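Local structure of cortical-lytic enzyme (4S3J) at residues A[12-17]-A[27-32]. The protein is an N-acetylglucosaminidase that degrades cortex peptidoglycan during spore germination, recognising the muramic acid delta-lactam found only in spore peptidoglycan. Numbering follows the deposited sequence.
Sequences DSVYSL and EIVKDN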
loop_
_atom_site.group_PDB
_atom_site.type_symbol
_atom_site.label_atom_id
_atom_site.label_comp_id
_atom_site.label_asym_id
_atom_site.label_seq_id
_atom_site.Cartn_x
_atom_site.Cartn_y
_atom_site.Cartn_z
ATOM N N ASP A 12 11.881 1.068 -27.825
ATOM C CA ASP A 12 12.807 1.057 -26.683
ATOM C C ASP A 12 13.201 -0.353 -26.243
ATOM O O ASP A 12 12.375 -1.278 -26.222
ATOM C CB ASP A 12 12.184 1.726 -25.462
ATOM C CG ASP A 12 12.080 3.236 -25.541
ATOM O OD1 ASP A 12 12.720 3.890 -26.395
ATOM O OD2 ASP A 12 11.345 3.794 -24.674
ATOM N N SER A 13 14.463 -0.496 -25.867
ATOM C CA SER A 13 14.977 -1.676 -25.169
ATOM C C SER A 13 15.793 -1.223 -23.959
ATOM O O SER A 13 16.083 -0.036 -23.813
ATOM C CB SER A 13 15.832 -2.516 -26.106
ATOM O OG SER A 13 17.007 -1.811 -26.501
ATOM N N VAL A 14 16.156 -2.143 -23.068
ATOM C CA VAL A 14 17.049 -1.756 -21.973
ATOM C C VAL A 14 18.356 -1.202 -22.536
ATOM O O VAL A 14 18.968 -0.344 -21.922
ATOM C CB VAL A 14 17.326 -2.916 -20.986
ATOM C CG1 VAL A 14 16.003 -3.344 -20.318
ATOM C CG2 VAL A 14 17.997 -4.087 -21.644
ATOM N N TYR A 15 18.784 -1.713 -23.691
ATOM C CA TYR A 15 20.021 -1.262 -24.320
ATOM C C TYR A 15 19.886 0.161 -24.865
ATOM O O TYR A 15 20.736 1.029 -24.599
ATOM C CB TYR A 15 20.379 -2.231 -25.445
ATOM C CG TYR A 15 20.642 -3.636 -24.939
ATOM C CD1 TYR A 15 21.867 -4.000 -24.376
ATOM C CD2 TYR A 15 19.627 -4.582 -24.948
ATOM C CE1 TYR A 15 22.072 -5.275 -23.886
ATOM C CE2 TYR A 15 19.815 -5.839 -24.455
ATOM C CZ TYR A 15 21.031 -6.194 -23.924
ATOM O OH TYR A 15 21.201 -7.471 -23.442
ATOM N N SER A 16 18.796 0.423 -25.592
ATOM C CA SER A 16 18.622 1.741 -26.177
ATOM C C SER A 16 18.374 2.790 -25.095
ATOM O O SER A 16 18.891 3.906 -25.202
ATOM C CB SER A 16 17.516 1.742 -27.245
ATOM O OG SER A 16 16.209 1.566 -26.716
ATOM N N LEU A 17 17.627 2.444 -24.036
ATOM C CA LEU A 17 17.393 3.374 -22.948
ATOM C C LEU A 17 18.661 3.672 -22.180
ATOM O O LEU A 17 18.903 4.811 -21.825
ATOM C CB LEU A 17 16.318 2.834 -21.997
ATOM C CG LEU A 17 14.904 2.902 -22.550
ATOM C CD1 LEU A 17 13.968 2.139 -21.631
ATOM C CD2 LEU A 17 14.420 4.325 -22.735
ATOM N N GLU A 27 21.839 -2.020 -14.884
ATOM C CA GLU A 27 21.194 -1.199 -13.860
ATOM C C GLU A 27 19.683 -1.101 -14.061
ATOM O O GLU A 27 18.908 -1.230 -13.117
ATOM C CB GLU A 27 21.815 0.189 -13.877
ATOM C CG GLU A 27 21.492 1.056 -12.693
ATOM C CD GLU A 27 22.502 2.174 -12.533
ATOM O OE1 GLU A 27 23.705 1.866 -12.395
ATOM O OE2 GLU A 27 22.099 3.354 -12.560
ATOM N N ILE A 28 19.264 -0.891 -15.307
ATOM C CA ILE A 28 17.838 -0.838 -15.624
ATOM C C ILE A 28 17.151 -2.177 -15.321
ATOM O O ILE A 28 16.054 -2.222 -14.751
ATOM C CB ILE A 28 17.626 -0.456 -17.085
ATOM C CG1 ILE A 28 18.154 0.970 -17.320
ATOM C CG2 ILE A 28 16.137 -0.553 -17.476
ATOM C CD1 ILE A 28 18.075 1.450 -18.761
ATOM N N VAL A 29 17.804 -3.274 -15.689
ATOM C CA VAL A 29 17.251 -4.592 -15.433
ATOM C C VAL A 29 17.111 -4.811 -13.912
ATOM O O VAL A 29 16.065 -5.249 -13.447
ATOM C CB VAL A 29 18.136 -5.708 -16.057
ATOM C CG1 VAL A 29 17.742 -7.069 -15.535
ATOM C CG2 VAL A 29 18.043 -5.678 -17.586
ATOM N N LYS A 30 18.150 -4.480 -13.147
ATOM C CA LYS A 30 18.126 -4.737 -11.708
ATOM C C LYS A 30 17.082 -3.881 -11.010
ATOM O O LYS A 30 16.290 -4.400 -10.222
ATOM C CB LYS A 30 19.503 -4.482 -11.080
ATOM C CG LYS A 30 19.548 -4.831 -9.576
ATOM C CD LYS A 30 20.805 -4.335 -8.865
ATOM C CE LYS A 30 21.999 -5.248 -9.110
ATOM N NZ LYS A 30 21.877 -6.542 -8.363
ATOM N N ASP A 31 17.087 -2.580 -11.287
ATOM C CA ASP A 31 16.185 -1.652 -10.609
ATOM C C ASP A 31 14.718 -1.935 -10.868
ATOM O O ASP A 31 13.862 -1.571 -10.059
ATOM C CB ASP A 31 16.477 -0.210 -11.017
ATOM C CG ASP A 31 17.824 0.282 -10.529
ATOM O OD1 ASP A 31 18.408 -0.358 -9.629
ATOM O OD2 ASP A 31 18.274 1.337 -11.016
ATOM N N ASN A 32 14.418 -2.554 -11.998
ATOM C CA ASN A 32 13.040 -2.790 -12.386
ATOM C C ASN A 32 12.627 -4.257 -12.325
ATOM O O ASN A 32 11.535 -4.610 -12.796
ATOM C CB ASN A 32 12.829 -2.231 -13.789
ATOM C CG ASN A 32 12.928 -0.725 -13.811
ATOM O OD1 ASN A 32 11.990 -0.030 -13.455
ATOM N ND2 ASN A 32 14.084 -0.211 -14.220
#
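The first turn of helix 14-21 meets the middle of the short helix 25-31 where the backbones approach at V14 and I28, whose CA atoms stand 6.5 Å apart. These are the two helices of the first LysM domain, a beta-alpha-alpha-beta fold in which they pack against the antiparallel pair of strands 3-7 and 45-49. Contact between the segments is wholly apolar on the side-chain level. The V14 and I28 side chains pass alongside each other, pointing opposite ways, with V14 CG1 4.0 Å from I28 CG2. The same V14 methyl also reaches V29 CG2, at 4.1 Å, so one branch of V14 spans two consecutive residues of the second helix. The longer branch of I28 reaches the first helix as well: with CG1 anti to its carbonyl carbon (chi1 -64°) and the chain extended beyond it (chi2 177°), CD1 is carried to V14 O (3.7 Å) and to L17 CB (3.9 Å), three residues further on. L34 flanks V14 and V29, while L40 of a loop and L46 of strand 45-49 touch L17, extending the apolar layer into the rest of the domain. Polar side chains also bond back to the backbone within each segment. S13 and S16 form a capping box at the start of helix 14-21: S16 N donates to S13 OG (3.0 Å), and S13 N returns a bond to S16 OG. In N32, the first residue to leave helical phi/psi, ND2 reaches back to I28 O, while OD1 accepts from I47 N and from Q416 NE2 of helix 415-424. I28 O accepts from both N32 N and N32 ND2, with N32 ND2 lying 2.9 Å from I28 O, on a lone pair in the carbonyl plane, with an N-H...O angle of 167°.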